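Fiber (PDB 6FJQ) probably forms the trimeric knob at the tip of the adenovirus fibre, the part through which the virus engages its primary receptor on host cells. Local coordinates at residues N135-N140 and L187-I192; K63-K68 and F171-T176; T8-P13 and K85-Y90. All coordinates share one frame; numbering follows the deposited sequence.

Contact 1. Residues N135-N140 and L187-I192; sequences NKYVSN and LTFSYI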
loop_
_atom_site.group_PDB
_atom_site.type_symbol
_atom_site.label_atom_id
_atom_site.label_comp_id
_atom_site.label_asym_id
_atom_site.label_seq_id
_atom_site.Cartn_x
_atom_site.Cartn_y
_atom_site.Cartn_z
ATOM N N ASN A 135 10.265 0.099 12.450
ATOM C CA ASN A 135 9.533 1.342 12.549
ATOM C C ASN A 135 9.663 2.185 11.294
ATOM O O ASN A 135 9.497 3.406 11.339
ATOM C CB ASN A 135 10.025 2.115 13.752
ATOM C CG ASN A 135 11.431 2.729 13.565
ATOM O OD1 ASN A 135 11.709 3.703 14.208
ATOM N ND2 ASN A 135 12.318 2.164 12.726
ATOM N N LYS A 136 9.948 1.552 10.175
ATOM C CA LYS A 136 10.055 2.280 8.926
ATOM C C LYS A 136 9.272 1.571 7.834
ATOM O O LYS A 136 9.359 0.346 7.662
ATOM C CB LYS A 136 11.511 2.410 8.469
ATOM C CG LYS A 136 12.451 3.015 9.503
ATOM C CD LYS A 136 13.900 2.855 9.098
ATOM C CE LYS A 136 14.748 2.301 10.235
ATOM N NZ LYS A 136 14.801 3.266 11.376
ATOM N N TYR A 137 8.488 2.382 7.141
ATOM C CA TYR A 137 7.934 2.083 5.831
ATOM C C TYR A 137 8.866 2.770 4.843
ATOM O O TYR A 137 9.109 3.977 4.987
ATOM C CB TYR A 137 6.504 2.671 5.720
ATOM C CG TYR A 137 5.756 2.216 4.508
ATOM C CD1 TYR A 137 5.223 0.922 4.433
ATOM C CD2 TYR A 137 5.580 3.077 3.418
ATOM C CE1 TYR A 137 4.554 0.496 3.276
ATOM C CE2 TYR A 137 4.890 2.664 2.280
ATOM C CZ TYR A 137 4.409 1.377 2.229
ATOM O OH TYR A 137 3.785 0.947 1.153
ATOM N N VAL A 138 9.403 2.023 3.868
ATOM C CA VAL A 138 10.313 2.590 2.878
ATOM C C VAL A 138 9.696 2.369 1.537
ATOM O O VAL A 138 9.551 1.262 1.178
ATOM C CB VAL A 138 11.639 1.862 2.867
ATOM C CG1 VAL A 138 12.535 2.388 1.752
ATOM C CG2 VAL A 138 12.326 2.019 4.207
ATOM N N SER A 139 9.381 3.421 0.793
ATOM C CA SER A 139 8.631 3.301 -0.451
ATOM C C SER A 139 9.047 4.444 -1.342
ATOM O O SER A 139 10.033 5.070 -1.077
ATOM C CB SER A 139 7.161 3.345 -0.124
ATOM O OG SER A 139 6.324 3.315 -1.261
ATOM N N ASN A 140 8.315 4.724 -2.399
ATOM C CA ASN A 140 8.652 5.835 -3.289
ATOM C C ASN A 140 7.515 6.812 -3.512
ATOM O O ASN A 140 6.364 6.542 -3.192
ATOM C CB ASN A 140 9.090 5.266 -4.642
ATOM C CG ASN A 140 10.583 4.964 -4.683
ATOM O OD1 ASN A 140 11.014 3.820 -4.622
ATOM N ND2 ASN A 140 11.389 6.009 -4.733
ATOM N N LEU A 187 1.205 8.594 -1.549
ATOM C CA LEU A 187 1.741 7.434 -0.864
ATOM C C LEU A 187 0.685 6.964 0.138
ATOM O O LEU A 187 0.140 7.770 0.876
ATOM C CB LEU A 187 2.991 7.850 -0.071
ATOM C CG LEU A 187 3.783 6.787 0.691
ATOM C CD1 LEU A 187 4.469 5.883 -0.298
ATOM C CD2 LEU A 187 4.827 7.433 1.560
ATOM N N THR A 188 0.406 5.670 0.158
ATOM C CA THR A 188 -0.518 5.131 1.124
ATOM C C THR A 188 0.146 3.982 1.851
ATOM O O THR A 188 0.856 3.166 1.220
ATOM C CB THR A 188 -1.808 4.659 0.455
ATOM O OG1 THR A 188 -1.566 4.378 -0.915
ATOM C CG2 THR A 188 -2.837 5.708 0.536
ATOM N N PHE A 189 -0.025 3.982 3.172
ATOM C CA PHE A 189 0.413 2.912 4.058
ATOM C C PHE A 189 -0.522 2.922 5.260
ATOM O O PHE A 189 -1.448 3.760 5.348
ATOM C CB PHE A 189 1.826 3.140 4.528
ATOM C CG PHE A 189 2.030 4.472 5.136
ATOM C CD1 PHE A 189 2.210 5.584 4.340
ATOM C CD2 PHE A 189 2.035 4.639 6.480
ATOM C CE1 PHE A 189 2.411 6.832 4.885
ATOM C CE2 PHE A 189 2.236 5.912 7.023
ATOM C CZ PHE A 189 2.417 7.001 6.227
ATOM N N SER A 190 -0.297 1.956 6.153
ATOM C CA SER A 190 -1.026 1.885 7.406
ATOM C C SER A 190 -0.021 1.679 8.513
ATOM O O SER A 190 1.100 1.328 8.234
ATOM C CB SER A 190 -2.097 0.790 7.379
ATOM O OG SER A 190 -1.530 -0.460 7.628
ATOM N N TYR A 191 -0.408 1.982 9.745
ATOM C CA TYR A 191 0.465 1.810 10.916
ATOM C C TYR A 191 -0.359 1.432 12.154
ATOM O O TYR A 191 -1.583 1.666 12.204
ATOM C CB TYR A 191 1.398 3.028 11.171
ATOM C CG TYR A 191 0.732 4.336 11.541
ATOM C CD1 TYR A 191 0.456 4.675 12.878
ATOM C CD2 TYR A 191 0.427 5.266 10.566
ATOM C CE1 TYR A 191 -0.138 5.893 13.200
ATOM C CE2 TYR A 191 -0.178 6.482 10.859
ATOM C CZ TYR A 191 -0.462 6.799 12.174
ATOM O OH TYR A 191 -1.050 8.024 12.425
ATOM N N ILE A 192 0.334 0.844 13.133
ATOM C CA ILE A 192 -0.294 0.288 14.333
ATOM C C ILE A 192 -0.508 1.381 15.334
ATOM O O ILE A 192 0.408 2.124 15.625
ATOM C CB ILE A 192 0.594 -0.829 14.933
ATOM C CG1 ILE A 192 0.827 -1.935 13.874
ATOM C CG2 ILE A 192 0.002 -1.405 16.230
ATOM C CD1 ILE A 192 2.080 -2.735 14.134
#

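Contact 2. Residues K63-K68 and F171-T176; sequences KKFTIK and FAWNKT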
loop_
_atom_site.group_PDB
_atom_site.type_symbol
_atom_site.label_atom_id
_atom_site.label_comp_id
_atom_site.label_asym_id
_atom_site.label_seq_id
_atom_site.Cartn_x
_atom_site.Cartn_y
_atom_site.Cartn_z
ATOM N N LYS A 63 19.710 17.151 -2.679
ATOM C CA LYS A 63 19.018 15.905 -3.071
ATOM C C LYS A 63 18.372 15.105 -1.900
ATOM O O LYS A 63 18.069 13.935 -2.050
ATOM C CB LYS A 63 19.971 15.012 -3.845
ATOM C CG LYS A 63 20.677 15.695 -5.018
ATOM C CD LYS A 63 21.787 14.842 -5.641
ATOM C CE LYS A 63 21.273 13.918 -6.699
ATOM N NZ LYS A 63 22.430 13.343 -7.395
ATOM N N LYS A 64 18.167 15.737 -0.745
ATOM C CA LYS A 64 17.395 15.138 0.314
ATOM C C LYS A 64 16.763 16.208 1.211
ATOM O O LYS A 64 17.294 17.332 1.288
ATOM C CB LYS A 64 18.281 14.195 1.104
ATOM C CG LYS A 64 19.369 14.814 1.945
ATOM C CD LYS A 64 20.553 13.802 2.072
ATOM C CE LYS A 64 21.094 13.556 3.478
ATOM N NZ LYS A 64 22.016 14.644 3.799
ATOM N N PHE A 65 15.616 15.905 1.834
ATOM C CA PHE A 65 15.065 16.795 2.870
ATOM C C PHE A 65 14.074 16.046 3.732
ATOM O O PHE A 65 13.680 14.959 3.386
ATOM C CB PHE A 65 14.393 18.052 2.275
ATOM C CG PHE A 65 13.120 17.772 1.447
ATOM C CD1 PHE A 65 11.869 17.757 2.045
ATOM C CD2 PHE A 65 13.207 17.574 0.056
ATOM C CE1 PHE A 65 10.740 17.496 1.292
ATOM C CE2 PHE A 65 12.101 17.309 -0.698
ATOM C CZ PHE A 65 10.853 17.274 -0.093
ATOM N N THR A 66 13.654 16.670 4.824
ATOM C CA THR A 66 12.829 16.045 5.823
ATOM C C THR A 66 11.675 16.864 6.341
ATOM O O THR A 66 11.741 18.069 6.453
ATOM C CB THR A 66 13.706 15.790 7.020
ATOM O OG1 THR A 66 14.814 15.040 6.568
ATOM C CG2 THR A 66 12.995 15.010 8.082
ATOM N N ILE A 67 10.642 16.161 6.762
ATOM C CA ILE A 67 9.426 16.743 7.268
ATOM C C ILE A 67 9.140 15.991 8.537
ATOM O O ILE A 67 9.368 14.811 8.571
ATOM C CB ILE A 67 8.404 16.612 6.135
ATOM C CG1 ILE A 67 8.267 17.943 5.453
ATOM C CG2 ILE A 67 7.056 16.095 6.558
ATOM C CD1 ILE A 67 7.470 17.808 4.196
ATOM N N LYS A 68 8.709 16.673 9.577
ATOM C CA LYS A 68 8.515 16.082 10.893
ATOM C C LYS A 68 7.121 16.418 11.423
ATOM O O LYS A 68 6.751 17.612 11.529
ATOM C CB LYS A 68 9.416 16.741 11.905
ATOM C CG LYS A 68 10.888 16.498 11.887
ATOM C CD LYS A 68 11.480 17.295 13.092
ATOM C CE LYS A 68 12.995 17.510 12.977
ATOM N NZ LYS A 68 13.448 18.375 14.096
ATOM N N PHE A 171 12.725 12.182 2.522
ATOM C CA PHE A 171 12.869 12.080 1.066
ATOM C C PHE A 171 14.299 12.260 0.661
ATOM O O PHE A 171 15.032 12.981 1.316
ATOM C CB PHE A 171 12.110 13.192 0.377
ATOM C CG PHE A 171 10.679 13.239 0.742
ATOM C CD1 PHE A 171 9.793 12.286 0.260
ATOM C CD2 PHE A 171 10.226 14.216 1.610
ATOM C CE1 PHE A 171 8.484 12.329 0.631
ATOM C CE2 PHE A 171 8.907 14.256 2.000
ATOM C CZ PHE A 171 8.036 13.329 1.489
ATOM N N ALA A 172 14.648 11.641 -0.458
ATOM C CA ALA A 172 16.020 11.558 -0.968
ATOM C C ALA A 172 16.021 10.882 -2.352
ATOM O O ALA A 172 15.233 9.959 -2.544
ATOM C CB ALA A 172 16.840 10.794 0.000
ATOM N N TRP A 173 16.844 11.355 -3.291
ATOM C CA TRP A 173 16.964 10.780 -4.647
ATOM C C TRP A 173 18.410 10.798 -5.175
ATOM O O TRP A 173 19.221 11.564 -4.671
ATOM C CB TRP A 173 16.079 11.557 -5.626
ATOM C CG TRP A 173 16.306 13.016 -5.575
ATOM C CD1 TRP A 173 17.150 13.710 -6.344
ATOM C CD2 TRP A 173 15.685 13.971 -4.706
ATOM N NE1 TRP A 173 17.090 15.054 -6.045
ATOM C CE2 TRP A 173 16.201 15.237 -5.035
ATOM C CE3 TRP A 173 14.756 13.880 -3.683
ATOM C CZ2 TRP A 173 15.852 16.396 -4.362
ATOM C CZ3 TRP A 173 14.364 15.078 -3.041
ATOM C CH2 TRP A 173 14.933 16.297 -3.374
ATOM N N ASN A 174 18.714 9.931 -6.154
ATOM C CA ASN A 174 20.012 9.927 -6.861
ATOM C C ASN A 174 19.906 10.566 -8.223
ATOM O O ASN A 174 20.851 11.226 -8.642
ATOM C CB ASN A 174 20.592 8.539 -7.131
ATOM C CG ASN A 174 20.820 7.741 -5.881
ATOM O OD1 ASN A 174 21.421 8.217 -4.914
ATOM N ND2 ASN A 174 20.357 6.489 -5.901
ATOM N N LYS A 175 18.814 10.325 -8.948
ATOM C CA LYS A 175 18.600 10.964 -10.241
ATOM C C LYS A 175 19.080 12.434 -10.180
ATOM O O LYS A 175 18.763 13.125 -9.206
ATOM C CB LYS A 175 17.117 10.915 -10.599
ATOM C CG LYS A 175 16.769 11.604 -11.901
ATOM C CD LYS A 175 15.628 10.908 -12.656
ATOM C CE LYS A 175 15.310 11.555 -14.005
ATOM N NZ LYS A 175 14.710 10.523 -14.942
ATOM N N THR A 176 19.888 12.901 -11.153
ATOM C CA THR A 176 20.234 14.348 -11.176
ATOM C C THR A 176 19.116 15.016 -11.936
ATOM O O THR A 176 19.056 14.932 -13.132
ATOM C CB THR A 176 21.691 14.677 -11.652
ATOM O OG1 THR A 176 22.188 13.547 -12.355
ATOM C CG2 THR A 176 22.713 14.933 -10.397
#

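Contact 3. Residues T8-P13 and K85-Y90; sequences TPDPSP and KEYWNY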
loop_
_atom_site.group_PDB
_atom_site.type_symbol
_atom_site.label_atom_id
_atom_site.label_comp_id
_atom_site.label_asym_id
_atom_site.label_seq_id
_atom_site.Cartn_x
_atom_site.Cartn_y
_atom_site.Cartn_z
ATOM N N THR A 8 -6.478 20.213 7.005
ATOM C CA THR A 8 -7.731 20.892 6.571
ATOM C C THR A 8 -7.507 21.472 5.174
ATOM O O THR A 8 -6.437 22.026 4.899
ATOM C CB THR A 8 -8.299 21.971 7.567
ATOM O OG1 THR A 8 -7.258 22.811 8.041
ATOM C CG2 THR A 8 -9.005 21.287 8.816
ATOM N N PRO A 9 -8.469 21.267 4.264
ATOM C CA PRO A 9 -8.378 21.870 2.916
ATOM C C PRO A 9 -8.418 23.371 2.943
ATOM O O PRO A 9 -9.436 23.929 3.337
ATOM C CB PRO A 9 -9.616 21.333 2.187
ATOM C CG PRO A 9 -9.974 20.086 2.910
ATOM C CD PRO A 9 -9.446 20.172 4.312
ATOM N N ASP A 10 -7.285 23.991 2.596
ATOM C CA ASP A 10 -7.133 25.456 2.443
ATOM C C ASP A 10 -6.288 25.626 1.180
ATOM O O ASP A 10 -5.426 24.776 0.921
ATOM C CB ASP A 10 -6.421 26.072 3.668
ATOM C CG ASP A 10 -6.752 27.547 3.889
ATOM O OD1 ASP A 10 -7.937 27.851 4.082
ATOM O OD2 ASP A 10 -5.825 28.392 3.895
ATOM N N PRO A 11 -6.532 26.689 0.370
ATOM C CA PRO A 11 -5.621 26.832 -0.808
ATOM C C PRO A 11 -4.154 27.163 -0.396
ATOM O O PRO A 11 -3.205 26.913 -1.166
ATOM C CB PRO A 11 -6.253 27.956 -1.636
ATOM C CG PRO A 11 -7.479 28.397 -0.908
ATOM C CD PRO A 11 -7.492 27.799 0.482
ATOM N N SER A 12 -4.001 27.655 0.851
ATOM C CA SER A 12 -2.738 28.081 1.402
ATOM C C SER A 12 -1.744 26.965 1.657
ATOM O O SER A 12 -2.131 25.846 2.009
ATOM C CB SER A 12 -2.961 28.789 2.729
ATOM O OG SER A 12 -1.764 29.452 3.105
ATOM N N PRO A 13 -0.454 27.280 1.541
ATOM C CA PRO A 13 0.586 26.403 2.045
ATOM C C PRO A 13 0.588 26.309 3.562
ATOM O O PRO A 13 0.188 27.243 4.244
ATOM C CB PRO A 13 1.860 27.086 1.555
ATOM C CG PRO A 13 1.433 27.811 0.329
ATOM C CD PRO A 13 0.102 28.341 0.694
ATOM N N LYS A 85 0.326 24.006 12.918
ATOM C CA LYS A 85 -0.797 23.608 13.739
ATOM C C LYS A 85 -2.174 24.080 13.266
ATOM O O LYS A 85 -3.188 23.379 13.439
ATOM C CB LYS A 85 -0.603 24.137 15.131
ATOM C CG LYS A 85 0.439 23.420 15.942
ATOM C CD LYS A 85 0.142 23.453 17.426
ATOM C CE LYS A 85 -1.029 22.557 17.824
ATOM N NZ LYS A 85 -1.282 22.826 19.276
ATOM N N GLU A 86 -2.229 25.286 12.702
ATOM C CA GLU A 86 -3.498 25.881 12.332
ATOM C C GLU A 86 -4.169 25.092 11.203
ATOM O O GLU A 86 -5.367 25.119 11.104
ATOM C CB GLU A 86 -3.336 27.379 12.037
ATOM C CG GLU A 86 -4.590 28.185 12.242
ATOM C CD GLU A 86 -4.674 29.229 11.161
ATOM O OE1 GLU A 86 -5.150 28.940 10.019
ATOM O OE2 GLU A 86 -4.174 30.327 11.445
ATOM N N TYR A 87 -3.395 24.357 10.394
ATOM C CA TYR A 87 -3.915 23.580 9.264
ATOM C C TYR A 87 -4.139 22.084 9.607
ATOM O O TYR A 87 -4.315 21.246 8.700
ATOM C CB TYR A 87 -2.985 23.743 8.038
ATOM C CG TYR A 87 -2.865 25.177 7.542
ATOM C CD1 TYR A 87 -1.962 26.071 8.117
ATOM C CD2 TYR A 87 -3.675 25.667 6.531
ATOM C CE1 TYR A 87 -1.865 27.397 7.693
ATOM C CE2 TYR A 87 -3.566 26.986 6.102
ATOM C CZ TYR A 87 -2.671 27.841 6.691
ATOM O OH TYR A 87 -2.596 29.147 6.272
ATOM N N TRP A 88 -4.178 21.737 10.894
ATOM C CA TRP A 88 -4.275 20.321 11.311
ATOM C C TRP A 88 -5.342 20.097 12.375
ATOM O O TRP A 88 -5.185 20.520 13.515
ATOM C CB TRP A 88 -2.928 19.868 11.821
ATOM C CG TRP A 88 -2.849 18.518 12.389
ATOM C CD1 TRP A 88 -2.783 18.179 13.720
ATOM C CD2 TRP A 88 -2.731 17.302 11.671
ATOM N NE1 TRP A 88 -2.643 16.815 13.864
ATOM C CE2 TRP A 88 -2.622 16.262 12.607
ATOM C CE3 TRP A 88 -2.716 16.979 10.304
ATOM C CZ2 TRP A 88 -2.490 14.923 12.207
ATOM C CZ3 TRP A 88 -2.587 15.632 9.925
ATOM C CH2 TRP A 88 -2.473 14.641 10.864
ATOM N N ASN A 89 -6.424 19.423 11.992
ATOM C CA ASN A 89 -7.480 19.094 12.913
ATOM C C ASN A 89 -8.247 17.891 12.386
ATOM O O ASN A 89 -7.923 17.402 11.350
ATOM C CB ASN A 89 -8.383 20.335 13.118
ATOM C CG ASN A 89 -9.000 20.403 14.530
ATOM O OD1 ASN A 89 -8.431 19.955 15.559
ATOM N ND2 ASN A 89 -10.175 20.981 14.583
ATOM N N TYR A 90 -9.215 17.399 13.153
ATOM C CA TYR A 90 -10.240 16.431 12.714
ATOM C C TYR A 90 -11.086 16.985 11.555
ATOM O O TYR A 90 -11.067 18.173 11.235
ATOM C CB TYR A 90 -11.189 16.050 13.880
ATOM C CG TYR A 90 -10.576 15.213 14.991
ATOM C CD1 TYR A 90 -10.464 13.822 14.861
ATOM C CD2 TYR A 90 -10.131 15.793 16.193
ATOM C CE1 TYR A 90 -9.895 13.050 15.871
ATOM C CE2 TYR A 90 -9.555 15.013 17.208
ATOM C CZ TYR A 90 -9.433 13.650 17.034
ATOM O OH TYR A 90 -8.869 12.880 18.003
#

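Contact 1. Residues N135-N140 and L187-I192
Tyr137 and Phe189 meet between the two antiparallel sheets of the fibre-knob β-sandwich, where strand 136-140 of one sheet passes strand 187-192 of the other. The strands run nearly antiparallel, at 161°, with axes 8.5 Å apart, so side chains rather than backbone bonds join them.

From its CB, which sets out toward strand 187-192, Tyr137 holds CG anti to the backbone N (chi1 -170°) and carries the ring across the gap. There CG, CD1, CD2, CE1, CE2 and CZ all come up against one atom, Phe189 CB. This methylene stands 3.7 Å from the centroid of the Tyr137 ring and almost straight above it, a CH-pi contact over the face. On one flank, Tyr137 CE2 also meets Leu187 CD1 at the ring's edge, 4.1 Å away, the two side chains passing in opposite senses. The tip, Tyr137 OH, reaches to 3.7 Å from Thr188 O.

Beyond its CB, Phe189 leads its own ring away from Tyr137. The two aromatic planes are not far from parallel, 26° apart, but slid so that they barely overlap, with centroids 5.4 Å apart. The Phe189 ring goes on to pack against Val155 and Phe157 of strand 150-157, within the sandwich. Tyr137 faces the trimer interface as well, where its ring meets Phe186 of a second subunit.

Toward the other end of the contact, a sulfate ion, probably from the crystallisation liquor, lies beside Ser139. The same Leu187 CD1 that edges the tyrosine fits in here too, 3.3 Å from Ser139 OG and 3.5 Å from Asn140 O.

Contact 2. Residues K63-K68 and F171-T176
Lys64 and Phe65 pair antiparallel with Ala172 and Phe171, the first as a non-hydrogen-bonded pair and the second as a hydrogen-bonded pair, at the edge of one sheet of the knob β-sandwich. In the latter, Phe65 N gives to Phe171 O at 3.0 Å and Phe171 N to Phe65 O at 3.1 Å. Past the strand ends one more backbone bond follows, Trp173 N to Lys63 O at 3.1 Å.

Lys63 lies over one face of the Trp173 indole. Its carbonyl O is 3.5 Å above the centre, and on that face its CB makes a CH-pi contact, 4.0 Å from the centroid of the five-membered ring. A bend at chi3 (87°) takes the chain on to the turn, where Lys63 NZ bonds Asn174 O at 2.9 Å, tilted 34° from the carbonyl plane. Thr176 CG2 touches Lys63 NZ.

Phe65 touches two aromatic rings of the other segment. Phe171 crosses it obliquely, centroids 5.0 Å apart, CD2 meeting Phe65 CE1. Phe65 CE2 comes to the indole edge, 3.9 Å from Trp173 CZ3. Ile67 CD1 touches the edge of the Phe171 ring.

Phe65 stacks on Phe49, and the rings of Phe65 and Phe171 each meet Phe182 edge-to-face. Both also touch Leu42 of strand 35-44 in the facing sheet, and Phe171 touches Val151 of strand 150-157, its own sheet's next strand.

Contact 3. Residues T8-P13 and K85-Y90
Thr8 and Tyr87 supply the main polar link. The backbone N of Thr8 bonds Tyr87 O at 2.9 Å, approaching from above the carbonyl plane, 40° out of it. The threonine hydroxyl adds a weak bond to the same oxygen, Thr8 OG1 to Tyr87 O 3.4 Å, so one carbonyl takes both groups of a single residue. A second polar meeting lies at the far end of the tyrosine: Ser12 OG is 3.3 Å from Tyr87 OH, at best a weak bond, with Pro13 O an alternative partner for the serine.

The remaining contacts surround the phenol ring, which Tyr87, with CG anti to the carbonyl carbon (chi1 -61°), sends toward Asp10, Ser12 and Pro13. Pro13 O stands over one face, offset toward the rim and 3.8 Å from Tyr87 CZ. Glu86 OE1 lies above the opposite face. Asp10 comes in at the edge: its CB is in the ring plane, and Asp10 OD2 is 3.5 Å from Tyr87 CE2, with the carboxylate turned 57° from the ring. Like charges, Asp10 OD2 and Glu86 OE1 stay 6.2 Å apart.

Strand 88-90 continues from here as the outermost strand of its sheet within the chain, joined to strand 4-7 by a backbone bond between Asn89 and Trp6. The proline-rich loop after strand 4-7 probably corresponds to the AB loop of fibre knobs, which in related adenoviruses contributes to binding the receptor CAR; that alone does not establish such a role in this knob.

Overall arrangement
Each contact has a buried and an outer side; contact 2 buries its aromatics while Lys64 and Asn174 to Thr176 are exposed. Contact 1 joins the two sheets through side chains alone; contact 2 joins neighbouring strands of one sheet by backbone bonds. They share that sheet, strands 136-142 and 64-71 being its outermost members within the chain. Contact 3, across the chain's centre from contact 1, reaches the other sheet, whose outermost strands are 88-90 and 187-192, the latter used by contact 1. Its chemistry is mostly polar groups round one tyrosine, against an aromatic pair with a leucine in contact 1 and aromatic packing beside backbone bonds in contact 2. Contacts 1 and 3 both touch neighbouring subunits, contact 2 none.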